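Local coordinates for protein citrate synthase (Metallosphaera sedula, PDB 6ABW) that probably catalyses the condensation of oxaloacetate with acetyl-CoA and water to citrate and CoA, the entry step of the tricarboxylic acid cycle, at residues T27-Y32 with V358-E363; V136-T141 with D213-V218. One frame throughout, in Å; residues are numbered along the deposited sequence.

Contact 1: residues T27-Y32 with V358-E363; sequences TTSLTY and VIEYVE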
ATOM      1  N   THR A  27     -20.074  -0.888  -7.370  1.00 26.63           N
ATOM      2  CA  THR A  27     -21.322  -0.507  -6.742  1.00 27.16           C
ATOM      3  C   THR A  27     -21.122  -0.501  -5.237  1.00 25.58           C
ATOM      4  O   THR A  27     -20.216  -1.152  -4.730  1.00 25.63           O
ATOM      5  CB  THR A  27     -22.449  -1.498  -7.067  1.00 28.98           C
ATOM      6  OG1 THR A  27     -22.137  -2.762  -6.489  1.00 31.04           O
ATOM      7  CG2 THR A  27     -22.605  -1.652  -8.552  1.00 28.78           C
ATOM      8  N   THR A  28     -21.953   0.244  -4.519  1.00 22.48           N
ATOM      9  CA  THR A  28     -21.932   0.199  -3.091  1.00 20.18           C
ATOM     10  C   THR A  28     -23.309   0.360  -2.508  1.00 20.68           C
ATOM     11  O   THR A  28     -24.143   1.006  -3.115  1.00 22.67           O
ATOM     12  CB  THR A  28     -20.930   1.271  -2.478  1.00 18.93           C
ATOM     13  OG1 THR A  28     -20.770   1.009  -1.105  1.00 20.29           O
ATOM     14  CG2 THR A  28     -21.448   2.723  -2.611  1.00 21.57           C
ATOM     15  N   SER A  29     -23.507  -0.210  -1.329  1.00 19.86           N
ATOM     16  CA  SER A  29     -24.676  -0.000  -0.489  1.00 20.59           C
ATOM     17  C   SER A  29     -24.344   0.734   0.787  1.00 19.61           C
ATOM     18  O   SER A  29     -25.178   0.894   1.647  1.00 20.23           O
ATOM     19  CB  SER A  29     -25.350  -1.344  -0.138  1.00 23.78           C
ATOM     20  OG  SER A  29     -25.706  -1.957  -1.336  1.00 26.10           O
ATOM     21  N   LEU A  30     -23.150   1.290   0.861  1.00 16.37           N
ATOM     22  CA  LEU A  30     -22.640   1.873   2.078  1.00 18.74           C
ATOM     23  C   LEU A  30     -23.063   3.318   2.265  1.00 19.22           C
ATOM     24  O   LEU A  30     -23.594   3.668   3.336  1.00 22.04           O
ATOM     25  CB  LEU A  30     -21.098   1.794   2.110  1.00 19.81           C
ATOM     26  CG  LEU A  30     -20.492   0.365   2.191  1.00 21.77           C
ATOM     27  CD1 LEU A  30     -18.952   0.422   2.012  1.00 23.64           C
ATOM     28  CD2 LEU A  30     -20.878  -0.352   3.478  1.00 24.12           C
ATOM     29  N   THR A  31     -22.765   4.151   1.273  1.00 17.68           N
ATOM     30  CA  THR A  31     -22.779   5.592   1.467  1.00 16.97           C
ATOM     31  C   THR A  31     -23.470   6.231   0.278  1.00 15.55           C
ATOM     32  O   THR A  31     -23.111   5.928  -0.879  1.00 14.59           O
ATOM     33  CB  THR A  31     -21.332   6.150   1.590  1.00 19.15           C
ATOM     34  OG1 THR A  31     -20.675   5.439   2.651  1.00 23.04           O
ATOM     35  CG2 THR A  31     -21.328   7.496   1.973  1.00 17.93           C
ATOM     36  N   TYR A  32     -24.475   7.032   0.597  1.00 14.97           N
ATOM     37  CA  TYR A  32     -25.208   7.833  -0.412  1.00 15.32           C
ATOM     38  C   TYR A  32     -24.889   9.315  -0.197  1.00 14.45           C
ATOM     39  O   TYR A  32     -24.969   9.813   0.909  1.00 14.16           O
ATOM     40  CB  TYR A  32     -26.709   7.583  -0.247  1.00 16.94           C
ATOM     41  CG  TYR A  32     -27.571   8.485  -1.096  1.00 18.25           C
ATOM     42  CD1 TYR A  32     -27.652   8.283  -2.465  1.00 22.45           C
ATOM     43  CD2 TYR A  32     -28.277   9.534  -0.512  1.00 19.24           C
ATOM     44  CE1 TYR A  32     -28.392   9.132  -3.259  1.00 23.98           C
ATOM     45  CE2 TYR A  32     -29.079  10.379  -1.312  1.00 22.60           C
ATOM     46  CZ  TYR A  32     -29.128  10.132  -2.667  1.00 25.21           C
ATOM     47  OH  TYR A  32     -29.853  10.938  -3.519  1.00 27.15           O
ATOM     48  N   VAL A 358     -13.754  -2.916   0.901  1.00 11.30           N
ATOM     49  CA  VAL A 358     -13.020  -4.024   0.366  1.00 11.02           C
ATOM     50  C   VAL A 358     -13.827  -5.325   0.550  1.00 11.18           C
ATOM     51  O   VAL A 358     -13.815  -6.140  -0.368  1.00 12.82           O
ATOM     52  CB  VAL A 358     -11.567  -4.189   0.846  1.00 11.14           C
ATOM     53  CG1 VAL A 358     -10.767  -2.958   0.377  1.00 11.49           C
ATOM     54  CG2 VAL A 358     -11.425  -4.389   2.322  1.00 13.31           C
ATOM     55  N   ILE A 359     -14.557  -5.454   1.644  1.00 10.60           N
ATOM     56  CA  ILE A 359     -15.366  -6.658   1.900  1.00 11.57           C
ATOM     57  C   ILE A 359     -16.450  -6.723   0.836  1.00 13.17           C
ATOM     58  O   ILE A 359     -16.631  -7.746   0.215  1.00 13.95           O
ATOM     59  CB  ILE A 359     -15.928  -6.723   3.291  1.00 11.33           C
ATOM     60  CG1 ILE A 359     -14.831  -6.930   4.294  1.00 10.74           C
ATOM     61  CG2 ILE A 359     -17.018  -7.837   3.413  1.00 12.49           C
ATOM     62  CD1 ILE A 359     -15.226  -6.777   5.698  1.00 11.31           C
ATOM     63  N   GLU A 360     -17.111  -5.601   0.569  1.00 13.36           N
ATOM     64  CA  GLU A 360     -18.138  -5.529  -0.502  1.00 16.65           C
ATOM     65  C   GLU A 360     -17.572  -5.902  -1.823  1.00 16.99           C
ATOM     66  O   GLU A 360     -18.168  -6.691  -2.606  1.00 17.56           O
ATOM     67  CB  GLU A 360     -18.677  -4.109  -0.656  1.00 20.12           C
ATOM     68  CG  GLU A 360     -20.047  -3.831  -0.181  1.00 25.78           C
ATOM     69  CD  GLU A 360     -20.546  -2.410  -0.620  1.00 29.98           C
ATOM     70  OE1 GLU A 360     -21.779  -2.229  -0.512  1.00 31.60           O
ATOM     71  OE2 GLU A 360     -19.727  -1.514  -1.055  1.00 24.32           O
ATOM     72  N   TYR A 361     -16.390  -5.353  -2.117  1.00 15.33           N
ATOM     73  CA  TYR A 361     -15.738  -5.612  -3.362  1.00 16.95           C
ATOM     74  C   TYR A 361     -15.325  -7.078  -3.562  1.00 15.55           C
ATOM     75  O   TYR A 361     -15.592  -7.650  -4.636  1.00 20.71           O
ATOM     76  CB  TYR A 361     -14.552  -4.651  -3.551  1.00 19.63           C
ATOM     77  CG  TYR A 361     -13.910  -4.777  -4.890  1.00 22.24           C
ATOM     78  CD1 TYR A 361     -14.450  -4.155  -6.009  1.00 27.52           C
ATOM     79  CD2 TYR A 361     -12.768  -5.534  -5.030  1.00 28.58           C
ATOM     80  CE1 TYR A 361     -13.822  -4.275  -7.256  1.00 33.16           C
ATOM     81  CE2 TYR A 361     -12.149  -5.692  -6.252  1.00 34.57           C
ATOM     82  CZ  TYR A 361     -12.664  -5.061  -7.374  1.00 39.68           C
ATOM     83  OH  TYR A 361     -11.989  -5.267  -8.590  1.00 44.07           O
ATOM     84  N   VAL A 362     -14.679  -7.675  -2.569  1.00 15.10           N
ATOM     85  CA  VAL A 362     -14.176  -9.033  -2.696  1.00 16.42           C
ATOM     86  C   VAL A 362     -15.411  -9.976  -2.786  1.00 18.73           C
ATOM     87  O   VAL A 362     -15.401 -10.931  -3.597  1.00 19.22           O
ATOM     88  CB  VAL A 362     -13.270  -9.434  -1.524  1.00 15.69           C
ATOM     89  CG1 VAL A 362     -12.988 -10.898  -1.515  1.00 18.31           C
ATOM     90  CG2 VAL A 362     -11.903  -8.661  -1.559  1.00 16.58           C
ATOM     91  N   GLU A 363     -16.422  -9.727  -1.954  1.00 15.77           N
ATOM     92  CA  GLU A 363     -17.545 -10.705  -1.856  1.00 20.32           C
ATOM     93  C   GLU A 363     -18.440 -10.642  -3.067  1.00 24.68           C
ATOM     94  O   GLU A 363     -19.023 -11.630  -3.422  1.00 27.61           O
ATOM     95  CB  GLU A 363     -18.308 -10.545  -0.564  1.00 19.78           C
ATOM     96  CG  GLU A 363     -17.536 -11.013   0.630  1.00 19.31           C
ATOM     97  CD  GLU A 363     -18.340 -10.966   1.928  1.00 18.88           C
ATOM     98  OE1 GLU A 363     -19.584 -10.610   1.833  1.00 20.64           O
ATOM     99  OE2 GLU A 363     -17.797 -11.240   3.065  1.00 17.89           O
TER
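Glu360 reaches from helix 342-365 to the bend between strands 24-28 and 31-34, and its carboxylate takes one hydrogen bond on each oxygen. OE2 accepts from the hydroxyl OG1 of Thr28 at 2.7 Å, and OE1 accepts from the backbone N of Ser29 at 2.8 Å in a nearly straight bond (N-H...O 167°). Both oxygens use their syn lone pairs, so the two donors meet the carboxylate from the side between its oxygens. Thr28 can offer its hydroxyl because OG1 stands opposite its own backbone N (chi1 -169°); the same OG1 accepts from Leu30 N at 3.1 Å, forming an ST turn.

The charge of Glu360 has a further mate in Lys26, whose NZ makes a salt bridge with OE2. The Leu30 methyl CD1 lies against the carboxylate, 3.7 Å from Glu360 OE2, a hydrocarbon beside a polar group; leucine and glutamate lie alongside and point opposite ways. Thr27 and Thr28 also pair in a parallel ladder with a strand of the second subunit.

With two hydrogen bonds and a lysine around it, the carboxylate is probably ionised, and its two-point grip fixes the turn to the helix close to the dimer interface.

Contact 2: residues V136-T141 with D213-V218; sequences VARAST and DIYSCV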
ATOM      1  N   VAL A 136     -10.412  -2.698  13.336  1.00  9.22           N
ATOM      2  CA  VAL A 136     -10.858  -1.373  13.813  1.00  9.95           C
ATOM      3  C   VAL A 136     -10.426  -1.139  15.268  1.00  9.65           C
ATOM      4  O   VAL A 136      -9.897  -0.081  15.620  1.00  9.29           O
ATOM      5  CB  VAL A 136     -12.379  -1.184  13.637  1.00 11.70           C
ATOM      6  CG1 VAL A 136     -12.817   0.060  14.395  1.00 12.04           C
ATOM      7  CG2 VAL A 136     -12.660  -1.047  12.131  1.00 12.50           C
ATOM      8  N   ALA A 137     -10.594  -2.147  16.107  1.00  9.71           N
ATOM      9  CA  ALA A 137     -10.007  -2.084  17.438  1.00  9.74           C
ATOM     10  C   ALA A 137      -8.543  -1.847  17.511  1.00  8.90           C
ATOM     11  O   ALA A 137      -8.020  -1.033  18.319  1.00  7.95           O
ATOM     12  CB  ALA A 137     -10.300  -3.411  18.137  1.00 10.97           C
ATOM     13  N   ARG A 138      -7.825  -2.567  16.686  1.00  8.45           N
ATOM     14  CA  ARG A 138      -6.383  -2.438  16.651  1.00  8.87           C
ATOM     15  C   ARG A 138      -5.912  -1.084  16.072  1.00  8.63           C
ATOM     16  O   ARG A 138      -4.881  -0.592  16.450  1.00  8.84           O
ATOM     17  CB  ARG A 138      -5.785  -3.623  15.925  1.00  9.16           C
ATOM     18  CG  ARG A 138      -5.997  -4.893  16.762  1.00 10.23           C
ATOM     19  CD  ARG A 138      -5.778  -6.155  16.006  1.00 10.24           C
ATOM     20  NE  ARG A 138      -6.021  -7.257  16.930  1.00 11.20           N
ATOM     21  CZ  ARG A 138      -6.206  -8.532  16.596  1.00 11.10           C
ATOM     22  NH1 ARG A 138      -6.282  -8.936  15.353  1.00 12.31           N
ATOM     23  NH2 ARG A 138      -6.393  -9.435  17.579  1.00 12.87           N
ATOM     24  N   ALA A 139      -6.740  -0.484  15.214  1.00  8.76           N
ATOM     25  CA  ALA A 139      -6.522   0.901  14.759  1.00  8.50           C
ATOM     26  C   ALA A 139      -6.523   1.857  15.917  1.00  9.22           C
ATOM     27  O   ALA A 139      -5.688   2.755  15.975  1.00  8.23           O
ATOM     28  CB  ALA A 139      -7.509   1.309  13.677  1.00  8.92           C
ATOM     29  N   SER A 140      -7.418   1.622  16.879  1.00  8.68           N
ATOM     30  CA  SER A 140      -7.438   2.405  18.124  1.00  8.89           C
ATOM     31  C   SER A 140      -6.118   2.281  18.887  1.00  9.01           C
ATOM     32  O   SER A 140      -5.486   3.296  19.272  1.00  9.10           O
ATOM     33  CB  SER A 140      -8.650   1.951  18.988  1.00  9.56           C
ATOM     34  OG  SER A 140      -8.662   2.664  20.182  1.00 12.75           O
ATOM     35  N   THR A 141      -5.664   1.050  19.074  1.00  9.75           N
ATOM     36  CA  THR A 141      -4.395   0.821  19.749  1.00 10.54           C
ATOM     37  C   THR A 141      -3.212   1.488  19.072  1.00 10.27           C
ATOM     38  O   THR A 141      -2.394   2.133  19.707  1.00 10.19           O
ATOM     39  CB  THR A 141      -4.179  -0.671  19.844  1.00 11.75           C
ATOM     40  OG1 THR A 141      -5.301  -1.264  20.545  1.00 12.49           O
ATOM     41  CG2 THR A 141      -2.884  -0.999  20.610  1.00 12.53           C
ATOM     42  N   ASP A 213      -4.539  -9.790   2.375  1.00  9.65           N
ATOM     43  CA  ASP A 213      -5.324  -9.687   3.607  1.00 10.29           C
ATOM     44  C   ASP A 213      -5.787  -8.246   3.933  1.00  9.96           C
ATOM     45  O   ASP A 213      -5.234  -7.273   3.445  1.00  8.68           O
ATOM     46  CB  ASP A 213      -4.589 -10.286   4.777  1.00 10.90           C
ATOM     47  CG  ASP A 213      -3.282  -9.554   5.116  1.00 12.56           C
ATOM     48  OD1 ASP A 213      -3.354  -8.534   5.825  1.00 11.54           O
ATOM     49  OD2 ASP A 213      -2.196  -9.976   4.704  1.00 13.83           O
ATOM     50  N   ILE A 214      -6.870  -8.183   4.671  1.00  9.82           N
ATOM     51  CA  ILE A 214      -7.467  -6.911   5.021  1.00 10.37           C
ATOM     52  C   ILE A 214      -6.536  -5.889   5.681  1.00  8.85           C
ATOM     53  O   ILE A 214      -6.672  -4.693   5.468  1.00  8.39           O
ATOM     54  CB  ILE A 214      -8.797  -7.146   5.803  1.00 11.03           C
ATOM     55  CG1 ILE A 214      -9.669  -5.922   5.688  1.00 13.07           C
ATOM     56  CG2 ILE A 214      -8.507  -7.564   7.234  1.00 12.69           C
ATOM     57  CD1 ILE A 214     -11.163  -6.229   5.938  1.00 15.57           C
ATOM     58  N   TYR A 215      -5.585  -6.335   6.498  1.00  8.50           N
ATOM     59  CA  TYR A 215      -4.630  -5.436   7.055  1.00  8.79           C
ATOM     60  C   TYR A 215      -3.731  -4.771   5.981  1.00  8.76           C
ATOM     61  O   TYR A 215      -3.475  -3.552   6.076  1.00  8.81           O
ATOM     62  CB  TYR A 215      -3.748  -6.128   8.084  1.00  9.17           C
ATOM     63  CG  TYR A 215      -4.493  -6.469   9.378  1.00  9.84           C
ATOM     64  CD1 TYR A 215      -5.203  -7.636   9.488  1.00 10.57           C
ATOM     65  CD2 TYR A 215      -4.498  -5.614  10.474  1.00  9.76           C
ATOM     66  CE1 TYR A 215      -5.920  -7.970  10.649  1.00 10.81           C
ATOM     67  CE2 TYR A 215      -5.143  -5.950  11.639  1.00 10.47           C
ATOM     68  CZ  TYR A 215      -5.893  -7.119  11.727  1.00 11.02           C
ATOM     69  OH  TYR A 215      -6.608  -7.446  12.910  1.00 11.32           O
ATOM     70  N   SER A 216      -3.322  -5.548   4.962  1.00  8.64           N
ATOM     71  CA  SER A 216      -2.508  -5.047   3.853  1.00  8.71           C
ATOM     72  C   SER A 216      -3.331  -4.111   2.963  1.00  8.77           C
ATOM     73  O   SER A 216      -2.753  -3.184   2.426  1.00  7.42           O
ATOM     74  CB  SER A 216      -1.848  -6.155   3.037  1.00 10.24           C
ATOM     75  OG  SER A 216      -0.637  -6.494   3.718  1.00 11.28           O
ATOM     76  N   CYS A 217      -4.640  -4.350   2.848  1.00  8.46           N
ATOM     77  CA  CYS A 217      -5.516  -3.378   2.198  1.00  9.06           C
ATOM     78  C   CYS A 217      -5.456  -2.019   2.905  1.00  8.52           C
ATOM     79  O   CYS A 217      -5.310  -0.994   2.242  1.00  8.69           O
ATOM     80  CB  CYS A 217      -6.944  -3.910   2.064  1.00 10.14           C
ATOM     81  SG  CYS A 217      -7.042  -5.418   1.074  1.00 12.08           S
ATOM     82  N   VAL A 218      -5.537  -2.016   4.233  1.00  7.77           N
ATOM     83  CA  VAL A 218      -5.362  -0.782   5.001  1.00  7.95           C
ATOM     84  C   VAL A 218      -3.945  -0.196   4.852  1.00  7.30           C
ATOM     85  O   VAL A 218      -3.797   1.020   4.788  1.00  7.35           O
ATOM     86  CB  VAL A 218      -5.806  -0.962   6.479  1.00  8.30           C
ATOM     87  CG1 VAL A 218      -5.535   0.269   7.287  1.00  8.69           C
ATOM     88  CG2 VAL A 218      -7.278  -1.270   6.454  1.00  9.14           C
TER
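Arg138 and Tyr215 bridge two helical segments whose backbones stay well apart: 136-141 is an interior piece of helix 128-151, whereas 213-218 is the start of helix 214-225. Asp213 is the N-cap of the latter. Its OD1 accepts from Ser216 N at 3.1 Å, met from above the carboxylate plane, and Cys217 N bonds to Asp213 O at 3.0 Å in the first turn.

Between the segments, the side-chain contact rests on Arg138 and Tyr215, set roughly perpendicular to each other. Arg138 NH1 donates to Tyr215 OH at 2.9 Å with an N-H...O angle of 157°; the oxygen sits at the edge of the guanidinium, close to its plane. The two flat groups are tilted 28° to one another. Arg138 CD also approaches Tyr215 OH, at 3.5 Å. The arginine is stretched out straight beyond CG, which carries the guanidinium out to the phenol; with chi1 at -71°, the end of the Tyr215 ring comes nearer to helix 128-151 although its CB does not point there.

NE gives its N-H to Ala84 O, and Tyr119 adds a cation-pi contact. A leucine in place of Arg138 would probably leave the buried Tyr215 hydroxyl and Ala84 O without the donor supplied by this arginine, and Tyr119 without its cation. The partners identified here, a phenol oxygen, a carbonyl and an aromatic ring, are neutral; they probably hold the buried guanidinium in position and link helix 128-151 to helix 214-225 inside the mainly helical body.

How the contacts relate
From the N terminus the chain first passes 27-32, the bend between the first two strands, and later 136-141 in helix 128-151. It returns to 136-141 at 213-218, where contact 2 closes a loop of 71 intervening residues, largely helical. Only at 358-363, near the end of helix 342-365, does contact 1 close its own loop of 325 residues, so contact 2 is nested within it. They lie about 18 Å apart, centre to centre, yet they touch: Ile214 CD1 packs at 4.1 Å from Val358 CG2. Helix 342-365 thus joins the N-terminal strands to the helical body, and both contacts also adjoin the second subunit.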